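Local coordinates for PA14 domain-containing protein (Clostridium clariflavum, PDB 6QDI), which probably senses plant-biomass polysaccharides outside the cell through tandem calcium-binding PA14 domains, the sensory part of an RsgI-type anti-sigma factor, at residues Phe9-Leu14 with Val178-Trp183; Asn41-Ser46 with Pro188-Asn193; Phe111-Asn116 with Trp183-Pro188; Gly156-Tyr161 with Lys171-Asp176. All blocks are in the same frame, centred on the assembly; numbering follows the deposited sequence.

Contact 1: Phe9-Leu14 with Val178-Trp183. With CA (calcium ion), chain G.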
# COMPACT_ATOMS: atom_id res chain seq x y z
N PHE A 9 -0.91 1.41 5.09
CA PHE A 9 -1.16 0.78 3.80
C PHE A 9 -0.43 -0.54 3.71
O PHE A 9 0.70 -0.69 4.20
CB PHE A 9 -0.69 1.70 2.67
CG PHE A 9 -1.43 3.02 2.64
CD1 PHE A 9 -2.57 3.16 1.87
CD2 PHE A 9 -0.96 4.13 3.32
CE1 PHE A 9 -3.26 4.37 1.84
CE2 PHE A 9 -1.66 5.33 3.29
CZ PHE A 9 -2.79 5.43 2.54
N ASP A 10 -1.05 -1.50 3.03
CA ASP A 10 -0.56 -2.86 2.96
C ASP A 10 0.54 -3.05 1.93
O ASP A 10 1.07 -4.14 1.84
CB ASP A 10 -1.70 -3.85 2.64
CG ASP A 10 -1.87 -4.99 3.66
OD1 ASP A 10 -1.23 -5.05 4.66
OD2 ASP A 10 -2.88 -5.78 3.50
N ASN A 11 0.86 -2.04 1.13
CA ASN A 11 1.88 -2.12 0.09
C ASN A 11 2.99 -1.11 0.35
O ASN A 11 2.87 -0.25 1.23
CB ASN A 11 1.22 -1.82 -1.28
CG ASN A 11 0.21 -2.87 -1.64
OD1 ASN A 11 0.42 -4.05 -1.41
ND2 ASN A 11 -0.85 -2.44 -2.31
N ILE A 12 4.06 -1.16 -0.43
CA ILE A 12 5.20 -0.22 -0.26
C ILE A 12 4.92 1.19 -0.74
O ILE A 12 5.71 2.08 -0.47
CB ILE A 12 6.48 -0.71 -0.95
CG1 ILE A 12 6.36 -0.79 -2.47
CG2 ILE A 12 6.92 -2.07 -0.36
CD1 ILE A 12 7.69 -0.74 -3.17
N ASP A 13 3.81 1.40 -1.45
CA ASP A 13 3.61 2.61 -2.27
C ASP A 13 2.35 3.35 -1.88
O ASP A 13 1.72 3.99 -2.74
CB ASP A 13 3.58 2.22 -3.75
CG ASP A 13 2.40 1.31 -4.12
OD1 ASP A 13 1.75 0.79 -3.17
OD2 ASP A 13 2.17 1.15 -5.33
N LEU A 14 1.94 3.29 -0.62
CA LEU A 14 0.81 4.10 -0.14
C LEU A 14 -0.47 3.73 -0.88
O LEU A 14 -1.33 4.58 -1.14
CB LEU A 14 1.12 5.59 -0.18
CG LEU A 14 2.40 5.99 0.57
CD1 LEU A 14 2.84 7.37 0.13
CD2 LEU A 14 2.22 5.89 2.07
N VAL A 178 -8.88 -7.97 -1.78
CA VAL A 178 -8.75 -7.40 -3.10
C VAL A 178 -7.43 -7.82 -3.72
O VAL A 178 -6.55 -8.28 -3.00
CB VAL A 178 -8.87 -5.86 -3.11
CG1 VAL A 178 -10.23 -5.38 -2.70
CG2 VAL A 178 -7.79 -5.22 -2.26
N ILE A 179 -7.30 -7.65 -5.03
CA ILE A 179 -6.03 -7.87 -5.68
C ILE A 179 -5.43 -6.49 -5.98
O ILE A 179 -5.68 -5.90 -7.01
CB ILE A 179 -6.16 -8.73 -6.93
CG1 ILE A 179 -7.05 -9.95 -6.74
CG2 ILE A 179 -4.75 -9.09 -7.45
CD1 ILE A 179 -6.70 -10.80 -5.56
N ASP A 180 -4.65 -6.01 -5.02
CA ASP A 180 -4.05 -4.67 -5.11
C ASP A 180 -2.74 -4.73 -4.37
O ASP A 180 -2.67 -4.32 -3.20
CB ASP A 180 -5.01 -3.66 -4.49
CG ASP A 180 -4.55 -2.25 -4.66
OD1 ASP A 180 -3.70 -1.99 -5.52
OD2 ASP A 180 -5.07 -1.36 -3.96
N PHE A 181 -1.71 -5.27 -5.01
CA PHE A 181 -0.46 -5.61 -4.34
C PHE A 181 0.74 -4.91 -4.96
O PHE A 181 0.89 -4.85 -6.18
CB PHE A 181 -0.20 -7.11 -4.45
CG PHE A 181 -1.10 -7.95 -3.59
CD1 PHE A 181 -0.86 -8.07 -2.24
CD2 PHE A 181 -2.20 -8.60 -4.13
CE1 PHE A 181 -1.65 -8.86 -1.46
CE2 PHE A 181 -3.04 -9.33 -3.32
CZ PHE A 181 -2.76 -9.48 -1.97
N ASN A 182 1.64 -4.44 -4.09
CA ASN A 182 2.95 -3.98 -4.49
C ASN A 182 3.86 -4.29 -3.33
O ASN A 182 3.86 -3.58 -2.31
CB ASN A 182 2.95 -2.51 -4.88
CG ASN A 182 4.33 -2.04 -5.32
OD1 ASN A 182 5.30 -2.79 -5.21
ND2 ASN A 182 4.41 -0.82 -5.80
N TRP A 183 4.58 -5.40 -3.45
CA TRP A 183 5.41 -5.91 -2.37
C TRP A 183 6.83 -5.34 -2.42
O TRP A 183 7.64 -5.72 -1.57
CB TRP A 183 5.51 -7.43 -2.42
CG TRP A 183 4.22 -8.19 -2.36
CD1 TRP A 183 3.51 -8.52 -1.24
CD2 TRP A 183 3.52 -8.78 -3.48
NE1 TRP A 183 2.38 -9.23 -1.60
CE2 TRP A 183 2.38 -9.42 -2.95
CE3 TRP A 183 3.76 -8.85 -4.85
CZ2 TRP A 183 1.49 -10.16 -3.77
CZ3 TRP A 183 2.85 -9.51 -5.65
CH2 TRP A 183 1.75 -10.16 -5.11
CA CA G . 2.52 -6.01 2.25
O HOH W 1 1.49 -5.72 4.38
O HOH W 2 2.33 -5.70 -0.18
O HOH W 3 0.36 -7.12 1.74

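Contact 2: Asn41-Ser46 with Pro188-Asn193. With CA (calcium ion), chain G.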
# COMPACT_ATOMS: atom_id res chain seq x y z
N ASN A 41 1.69 -9.25 7.67
CA ASN A 41 3.05 -9.35 8.24
C ASN A 41 4.00 -9.94 7.20
O ASN A 41 4.54 -11.02 7.38
CB ASN A 41 3.04 -10.21 9.52
CG ASN A 41 4.33 -10.14 10.22
OD1 ASN A 41 5.10 -9.18 10.03
ND2 ASN A 41 4.58 -11.12 11.09
N ASP A 42 4.21 -9.18 6.13
CA ASP A 42 5.02 -9.62 5.01
C ASP A 42 6.23 -8.73 4.73
O ASP A 42 6.92 -8.95 3.74
CB ASP A 42 4.19 -9.77 3.73
CG ASP A 42 3.65 -8.44 3.22
OD1 ASP A 42 3.87 -7.41 3.86
OD2 ASP A 42 3.00 -8.42 2.15
N GLU A 43 6.45 -7.71 5.56
CA GLU A 43 7.61 -6.82 5.44
C GLU A 43 7.51 -5.79 4.33
O GLU A 43 8.49 -5.13 4.03
CB GLU A 43 8.95 -7.57 5.39
CG GLU A 43 9.10 -8.69 6.40
CD GLU A 43 10.38 -9.45 6.27
OE1 GLU A 43 11.34 -8.98 5.60
OE2 GLU A 43 10.44 -10.57 6.85
N SER A 44 6.30 -5.63 3.75
CA SER A 44 6.09 -4.60 2.71
C SER A 44 4.90 -3.73 3.10
O SER A 44 3.75 -4.17 3.03
CB SER A 44 5.89 -5.20 1.34
OG SER A 44 4.85 -6.13 1.29
N TYR A 45 5.14 -2.50 3.55
CA TYR A 45 4.04 -1.65 4.03
C TYR A 45 4.48 -0.21 3.98
O TYR A 45 5.65 0.09 3.74
CB TYR A 45 3.55 -2.09 5.45
CG TYR A 45 4.63 -2.10 6.49
CD1 TYR A 45 4.99 -0.94 7.15
CD2 TYR A 45 5.31 -3.28 6.82
CE1 TYR A 45 6.01 -0.94 8.12
CE2 TYR A 45 6.31 -3.28 7.78
CZ TYR A 45 6.66 -2.10 8.41
OH TYR A 45 7.67 -2.06 9.35
N SER A 46 3.52 0.68 4.17
CA SER A 46 3.84 2.10 4.10
C SER A 46 2.84 2.86 4.94
O SER A 46 1.78 2.32 5.31
CB SER A 46 3.89 2.58 2.63
OG SER A 46 2.65 2.31 1.95
N PRO A 188 4.63 -12.56 -0.67
CA PRO A 188 3.26 -12.31 -0.22
C PRO A 188 2.98 -12.71 1.22
O PRO A 188 1.94 -12.30 1.75
CB PRO A 188 2.41 -13.14 -1.23
CG PRO A 188 3.27 -13.18 -2.45
CD PRO A 188 4.65 -13.41 -1.88
N SER A 189 3.88 -13.49 1.80
CA SER A 189 3.77 -13.95 3.18
C SER A 189 5.16 -14.31 3.60
O SER A 189 6.00 -14.66 2.76
CB SER A 189 2.86 -15.18 3.28
OG SER A 189 2.90 -15.67 4.58
N LYS A 190 5.42 -14.31 4.90
CA LYS A 190 6.68 -14.86 5.41
C LYS A 190 6.80 -16.34 5.14
O LYS A 190 7.90 -16.87 5.26
CB LYS A 190 6.89 -14.56 6.90
CG LYS A 190 7.20 -13.10 7.18
CD LYS A 190 7.24 -12.84 8.66
CE LYS A 190 7.45 -11.38 8.98
NZ LYS A 190 8.86 -11.05 9.18
N SER A 191 5.70 -17.04 4.80
CA SER A 191 5.80 -18.43 4.41
C SER A 191 6.45 -18.64 3.05
O SER A 191 6.78 -19.76 2.69
CB SER A 191 4.41 -19.07 4.40
OG SER A 191 3.60 -18.49 3.40
N ILE A 192 6.65 -17.55 2.30
CA ILE A 192 7.24 -17.55 0.95
C ILE A 192 8.63 -16.96 1.04
O ILE A 192 8.82 -15.82 1.49
CB ILE A 192 6.34 -16.79 -0.04
CG1 ILE A 192 4.96 -17.46 -0.12
CG2 ILE A 192 6.98 -16.65 -1.40
CD1 ILE A 192 4.93 -18.79 -0.86
N ASN A 193 9.63 -17.72 0.62
CA ASN A 193 11.01 -17.27 0.67
C ASN A 193 11.17 -15.93 -0.05
O ASN A 193 10.60 -15.69 -1.12
CB ASN A 193 11.92 -18.31 0.05
CG ASN A 193 13.37 -18.03 0.36
OD1 ASN A 193 13.77 -17.89 1.50
ND2 ASN A 193 14.13 -17.89 -0.66
CA CA G . 2.52 -6.01 2.25
O HOH W 4 3.59 -13.56 6.99
O HOH W 5 1.04 -9.80 0.88
O HOH W 3 0.36 -7.12 1.74
O HOH W 2 2.33 -5.70 -0.18
O HOH W 1 1.49 -5.72 4.38

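Contact 3: Phe111-Asn116 with Trp183-Pro188. With CA (calcium ion), chain D.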
# COMPACT_ATOMS: atom_id res chain seq x y z
N PHE A 111 7.99 4.18 3.88
CA PHE A 111 7.80 2.79 3.51
C PHE A 111 8.84 1.87 4.06
O PHE A 111 10.00 2.26 4.22
CB PHE A 111 7.64 2.60 1.97
CG PHE A 111 8.91 2.73 1.15
CD1 PHE A 111 9.72 1.62 0.91
CD2 PHE A 111 9.28 3.93 0.59
CE1 PHE A 111 10.85 1.72 0.13
CE2 PHE A 111 10.41 4.02 -0.21
CZ PHE A 111 11.21 2.94 -0.44
N ASN A 112 8.44 0.61 4.24
CA ASN A 112 9.34 -0.51 4.48
C ASN A 112 9.27 -1.44 3.29
O ASN A 112 8.19 -1.89 2.92
CB ASN A 112 9.03 -1.26 5.75
CG ASN A 112 10.14 -2.23 6.10
OD1 ASN A 112 11.26 -2.04 5.65
ND2 ASN A 112 9.86 -3.27 6.90
N ASN A 113 10.43 -1.76 2.71
CA ASN A 113 10.54 -2.69 1.59
C ASN A 113 11.50 -3.83 2.00
O ASN A 113 12.65 -3.85 1.56
CB ASN A 113 11.04 -1.97 0.36
CG ASN A 113 11.10 -2.86 -0.87
OD1 ASN A 113 10.62 -3.96 -0.91
ND2 ASN A 113 11.69 -2.33 -1.89
N THR A 114 10.96 -4.74 2.82
CA THR A 114 11.63 -5.91 3.43
C THR A 114 12.51 -5.54 4.61
O THR A 114 12.99 -4.40 4.76
CB THR A 114 12.44 -6.79 2.46
OG1 THR A 114 13.70 -6.20 2.12
CG2 THR A 114 11.63 -7.11 1.22
N GLY A 115 12.74 -6.52 5.46
CA GLY A 115 13.63 -6.38 6.59
C GLY A 115 13.06 -5.48 7.66
O GLY A 115 11.85 -5.29 7.79
N ASN A 116 13.97 -4.95 8.46
CA ASN A 116 13.62 -4.06 9.54
C ASN A 116 12.85 -2.85 8.98
O ASN A 116 13.11 -2.39 7.86
CB ASN A 116 14.90 -3.55 10.22
CG ASN A 116 14.68 -3.08 11.67
OD1 ASN A 116 13.56 -3.00 12.18
ND2 ASN A 116 15.79 -2.72 12.31
N TRP A 183 4.58 -5.40 -3.45
CA TRP A 183 5.41 -5.91 -2.37
C TRP A 183 6.83 -5.34 -2.42
O TRP A 183 7.64 -5.72 -1.57
CB TRP A 183 5.51 -7.43 -2.42
CG TRP A 183 4.22 -8.19 -2.36
CD1 TRP A 183 3.51 -8.52 -1.24
CD2 TRP A 183 3.52 -8.78 -3.48
NE1 TRP A 183 2.38 -9.23 -1.60
CE2 TRP A 183 2.38 -9.42 -2.95
CE3 TRP A 183 3.76 -8.85 -4.85
CZ2 TRP A 183 1.49 -10.16 -3.77
CZ3 TRP A 183 2.85 -9.51 -5.65
CH2 TRP A 183 1.75 -10.16 -5.11
N GLY A 184 7.17 -4.51 -3.40
CA GLY A 184 8.58 -4.23 -3.63
C GLY A 184 9.30 -5.52 -3.90
O GLY A 184 8.89 -6.29 -4.78
N VAL A 185 10.35 -5.79 -3.16
CA VAL A 185 11.11 -7.03 -3.30
C VAL A 185 10.70 -8.06 -2.24
O VAL A 185 11.32 -9.14 -2.15
CB VAL A 185 12.63 -6.80 -3.35
CG1 VAL A 185 12.97 -6.02 -4.60
CG2 VAL A 185 13.13 -6.13 -2.08
N GLY A 186 9.63 -7.79 -1.49
CA GLY A 186 9.09 -8.76 -0.54
C GLY A 186 8.24 -9.85 -1.21
O GLY A 186 7.95 -9.80 -2.39
N SER A 187 7.87 -10.81 -0.38
CA SER A 187 7.00 -11.90 -0.81
C SER A 187 5.61 -11.72 -0.24
O SER A 187 5.36 -10.87 0.61
CB SER A 187 7.60 -13.23 -0.37
OG SER A 187 8.83 -13.40 -1.02
N PRO A 188 4.63 -12.56 -0.67
CA PRO A 188 3.26 -12.31 -0.22
C PRO A 188 2.98 -12.71 1.22
O PRO A 188 1.94 -12.30 1.75
CB PRO A 188 2.41 -13.14 -1.23
CG PRO A 188 3.27 -13.18 -2.45
CD PRO A 188 4.65 -13.41 -1.88
CA CA D . 13.59 -2.31 5.54

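Contact 4: Gly156-Tyr161 with Lys171-Asp176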
# COMPACT_ATOMS: atom_id res chain seq x y z
N GLY A 156 -13.78 -11.54 -0.94
CA GLY A 156 -12.44 -11.66 -1.53
C GLY A 156 -12.35 -12.88 -2.43
O GLY A 156 -13.31 -13.61 -2.64
N LEU A 157 -11.14 -13.08 -2.97
CA LEU A 157 -10.83 -14.25 -3.77
C LEU A 157 -9.98 -15.23 -2.98
O LEU A 157 -9.19 -14.84 -2.12
CB LEU A 157 -10.08 -13.88 -5.08
CG LEU A 157 -10.90 -13.07 -6.09
CD1 LEU A 157 -10.02 -12.69 -7.27
CD2 LEU A 157 -12.15 -13.77 -6.57
N PHE A 158 -10.11 -16.52 -3.32
CA PHE A 158 -9.22 -17.52 -2.75
C PHE A 158 -7.81 -17.36 -3.32
O PHE A 158 -7.66 -17.14 -4.51
CB PHE A 158 -9.76 -18.88 -3.14
CG PHE A 158 -9.22 -19.96 -2.33
CD1 PHE A 158 -9.71 -20.15 -1.00
CD2 PHE A 158 -8.16 -20.73 -2.74
CE1 PHE A 158 -9.16 -21.12 -0.19
CE2 PHE A 158 -7.62 -21.72 -1.95
CZ PHE A 158 -8.14 -21.92 -0.67
N TYR A 159 -6.80 -17.46 -2.46
CA TYR A 159 -5.42 -17.43 -2.92
C TYR A 159 -4.67 -18.69 -2.60
O TYR A 159 -4.95 -19.38 -1.61
CB TYR A 159 -4.65 -16.26 -2.29
CG TYR A 159 -4.23 -16.32 -0.83
CD1 TYR A 159 -3.15 -17.09 -0.41
CD2 TYR A 159 -4.90 -15.57 0.12
CE1 TYR A 159 -2.74 -17.06 0.91
CE2 TYR A 159 -4.48 -15.52 1.44
CZ TYR A 159 -3.41 -16.30 1.85
OH TYR A 159 -3.01 -16.21 3.14
N GLU A 160 -3.67 -18.95 -3.45
CA GLU A 160 -2.67 -20.00 -3.22
C GLU A 160 -1.33 -19.33 -3.53
O GLU A 160 -1.14 -18.81 -4.64
CB GLU A 160 -2.91 -21.20 -4.15
CG GLU A 160 -4.21 -21.91 -3.91
CD GLU A 160 -4.60 -22.77 -5.10
OE1 GLU A 160 -5.24 -22.27 -6.03
OE2 GLU A 160 -4.14 -23.93 -5.13
N TYR A 161 -0.42 -19.33 -2.54
CA TYR A 161 0.93 -18.75 -2.69
C TYR A 161 1.94 -19.87 -2.87
O TYR A 161 1.95 -20.81 -2.09
CB TYR A 161 1.29 -17.89 -1.50
CG TYR A 161 0.43 -16.67 -1.20
CD1 TYR A 161 -0.37 -16.07 -2.17
CD2 TYR A 161 0.44 -16.08 0.04
CE1 TYR A 161 -1.14 -14.95 -1.90
CE2 TYR A 161 -0.31 -14.97 0.33
CZ TYR A 161 -1.12 -14.39 -0.63
OH TYR A 161 -1.85 -13.29 -0.30
N LYS A 171 2.81 -23.00 -0.42
CA LYS A 171 3.12 -22.76 1.01
C LYS A 171 1.96 -22.19 1.82
O LYS A 171 1.99 -22.28 3.03
CB LYS A 171 4.33 -21.84 1.17
CG LYS A 171 5.65 -22.39 0.62
CD LYS A 171 6.14 -23.64 1.36
CE LYS A 171 7.38 -24.21 0.73
NZ LYS A 171 7.94 -25.31 1.53
N GLU A 172 0.94 -21.63 1.18
CA GLU A 172 -0.12 -21.00 1.96
C GLU A 172 -1.35 -20.85 1.08
O GLU A 172 -1.23 -20.67 -0.15
CB GLU A 172 0.34 -19.62 2.42
CG GLU A 172 -0.48 -19.00 3.54
CD GLU A 172 0.11 -17.68 3.99
OE1 GLU A 172 1.20 -17.72 4.54
OE2 GLU A 172 -0.47 -16.60 3.72
N LYS A 173 -2.52 -20.85 1.72
CA LYS A 173 -3.77 -20.55 1.06
C LYS A 173 -4.62 -19.73 1.98
O LYS A 173 -4.40 -19.72 3.20
CB LYS A 173 -4.49 -21.82 0.61
CG LYS A 173 -4.86 -22.80 1.69
CD LYS A 173 -5.39 -24.11 1.11
CE LYS A 173 -5.90 -25.02 2.21
NZ LYS A 173 -4.81 -25.49 3.10
N GLY A 174 -5.63 -19.08 1.42
CA GLY A 174 -6.47 -18.20 2.21
C GLY A 174 -7.37 -17.38 1.33
O GLY A 174 -7.63 -17.75 0.19
N ILE A 175 -7.84 -16.24 1.86
CA ILE A 175 -8.65 -15.28 1.13
C ILE A 175 -7.95 -13.92 1.14
O ILE A 175 -7.51 -13.45 2.19
CB ILE A 175 -10.07 -15.18 1.73
CG1 ILE A 175 -10.81 -16.50 1.49
CG2 ILE A 175 -10.83 -14.00 1.08
CD1 ILE A 175 -12.13 -16.63 2.20
N ASP A 176 -7.83 -13.31 -0.05
CA ASP A 176 -7.36 -11.92 -0.21
C ASP A 176 -8.55 -11.03 -0.54
O ASP A 176 -9.31 -11.33 -1.44
CB ASP A 176 -6.31 -11.82 -1.34
CG ASP A 176 -4.90 -12.16 -0.87
OD1 ASP A 176 -4.57 -11.76 0.27
OD2 ASP A 176 -4.15 -12.82 -1.63

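Contact 1: Phe9-Leu14 with Val178-Trp183
N11 reaches from the first PA14 domain onto the edge of strand 180-184 in the second, and its side chain makes two of the four hydrogen bonds across the contact. CB sits against N182 O at 3.3 Å. CG lies anti to the carbonyl carbon (chi1 -64°), which lays the amide along the strand, and from there its two ends part. OD1 takes the backbone N of N182 at 3.0 Å, with the donor standing almost straight above the carbonyl plane. ND2 gives a nearly linear bond (177°) to D180 O, 2.8 Å away and in the plane of the N11 amide. T15 is a further partner of ND2. The amide thus grips both polar backbone atoms that flank F181 on this edge, much as a neighbouring strand would, while F181 itself bonds to I273 on the other side.

One residue on, I12 N donates to N182 O at 3.1 Å, and I12 CG1 packs on the N182 amide. N182 ND2 then meets D13 OD2 at 3.0 Å from above the carboxylate, the two flat groups turned 79° apart. D13 has T15 and R274 as well, and R274 also pairs with D180, so the acids here share one counter-charge.

N11 OD1 also accepts from water 2, a ligand of the calcium ion. D10 O binds that metal directly at 2.4 Å, and D42 and S44 supply the other protein ligands. This is a calcium-binding loop of a PA14 domain, used here as the docking surface for its tandem partner.

Contact 2: Asn41-Ser46 with Pro188-Asn193
K190 and E43 make the one direct charged link here, a salt bridge with K190 NZ 2.9 Å from E43 OE2. The ammonium comes to the anti side of OE2, 24° out of the carboxylate plane, and the two chains cross at about a right angle. Both ends have second partners: V32 O takes NZ, while G115 N and Q194 hold E43 OE1.

Packing comes from the shaft of the same lysine. Its methylenes run across N41, with K190 CE 3.3 Å from N41 O and close to the side-chain amide too.

Two waters fill in the polar links. Water 4 donates to N41 O and accepts from K190 N at 2.9 Å. Water 5 donates to D42 OD2 at 2.7 Å and also to P188 O, tying a calcium ligand to the second domain.

Metal bonds hold the 41-46 side in shape. D42 grips the calcium ion with both carboxylate oxygens, OD1 and OD2 each at 2.5 Å, and S44 adds O and OG. D42 OD1 also accepts from S44 N, an Asx turn. Opposite, S189 OG takes S191 N in an ST turn, and E172 bonds to both serine hydroxyls.

The contact therefore joins the calcium loop leading into strand 44-53 to the type I turn between strands 180-184 and 198-207, with W183 of strand 180-184 packed against D42, S44 and P188.

Contact 3: Phe111-Asn116 with Trp183-Pro188
The N113 side chain plugs into the turn W183-G186, and this is where the contact is tight. With CG anti to the backbone N (chi1 -177°), the amide is carried out to the turn, and OD1 accepts from V185 N at 2.9 Å. The donor lies in the carbonyl plane, on a lone pair of OD1, with an N-H...O angle of 160°. The same oxygen rests 3.4 Å from G184 CA, where the absence of a side chain leaves it room. G184 is the second residue of a type II' turn, a usual place for glycine, and G186 N closes that turn on W183 O. N86 takes N113 ND2, so both ends of the amide are held.

Beside this plug T114 offers a methyl. Its CG2 sits 3.4 Å from G186 N, over another residue without a side chain.

Toward the partly exposed side no hydrogen bond crosses; T114 CG2 simply meets V185 CG2 at 3.8 Å. T114 OG1 turns back to its own chain and donates to N113 O at 2.6 Å. Beyond it the segment wraps the second calcium ion: N112 OD1 binds at 2.4 Å, T114 O and N116 O join it, and D68 and N69 add further ligands. N112 ND2 braces the loop through G115 O.

Strand 104-113 lies beside 44-53, and just past their ends the backbones of E43 and T114 are bonded, so the end of the first domain's sheet abuts the end of strand 180-184, itself paired with strand 271-279.

Contact 4: Gly156-Tyr161 with Lys171-Asp176
Y159 carries its CG between the backbone N and the carbonyl carbon (chi1 74°), which folds the ring across the neighbouring strand and over G174. G174 CA makes a CH-pi contact 3.7 Å from the ring centroid, possible because no side chain rises there. Y161, its CG anti to the carbonyl carbon (chi1 -62°), brings its ring to the opposite face of Y159. The two phenols then pick different acids. Y159 OH donates to the anti lone pair of E172 OE2 at 2.6 Å, and Y161 OH to the syn lone pair of D176 OD2 at 2.7 Å.

Beneath them runs an antiparallel hairpin, with Y159 N bonded to G174 O at 2.8 Å. K171 and E172 both face Y161 in a classic beta bulge, K171 N reaching Y161 O at 2.9 Å. On the other face F158 lies alongside the K173 chain, with G174 O over one face of its ring, toward the rim.

Both acids have more partners: S189 and S191 hold E172 OE1, while R40 of the first domain and W202 bind D176. With phenol, indole and guanidinium gathered round it, the buried D176 carboxylate is probably stabilised in its charged form.

In the fold
Contacts 1, 2 and 3 join the first PA14 domain to the second; contact 4 is a hairpin within the second. Contact 1, nearest the chain's centre, rests on neutral side-chain amides bonded to backbone and carboxylate, plus one backbone pair; contact 2, farther out, on a surface lysine and bridging waters; contact 3, the smallest, on one hydrogen bond and methyl packing. Contact 4 lies farthest out, one face buried tyrosines and acid, the other with exposed K173 and I175. Contacts 1 and 2 share a calcium ion, contacts 1 and 3 strand 180-184. Contact 4 touches the first domain directly through R40, which meets D176 and Y161; E172 and two serines tie it to contact 2, F181 on D176 to contact 1.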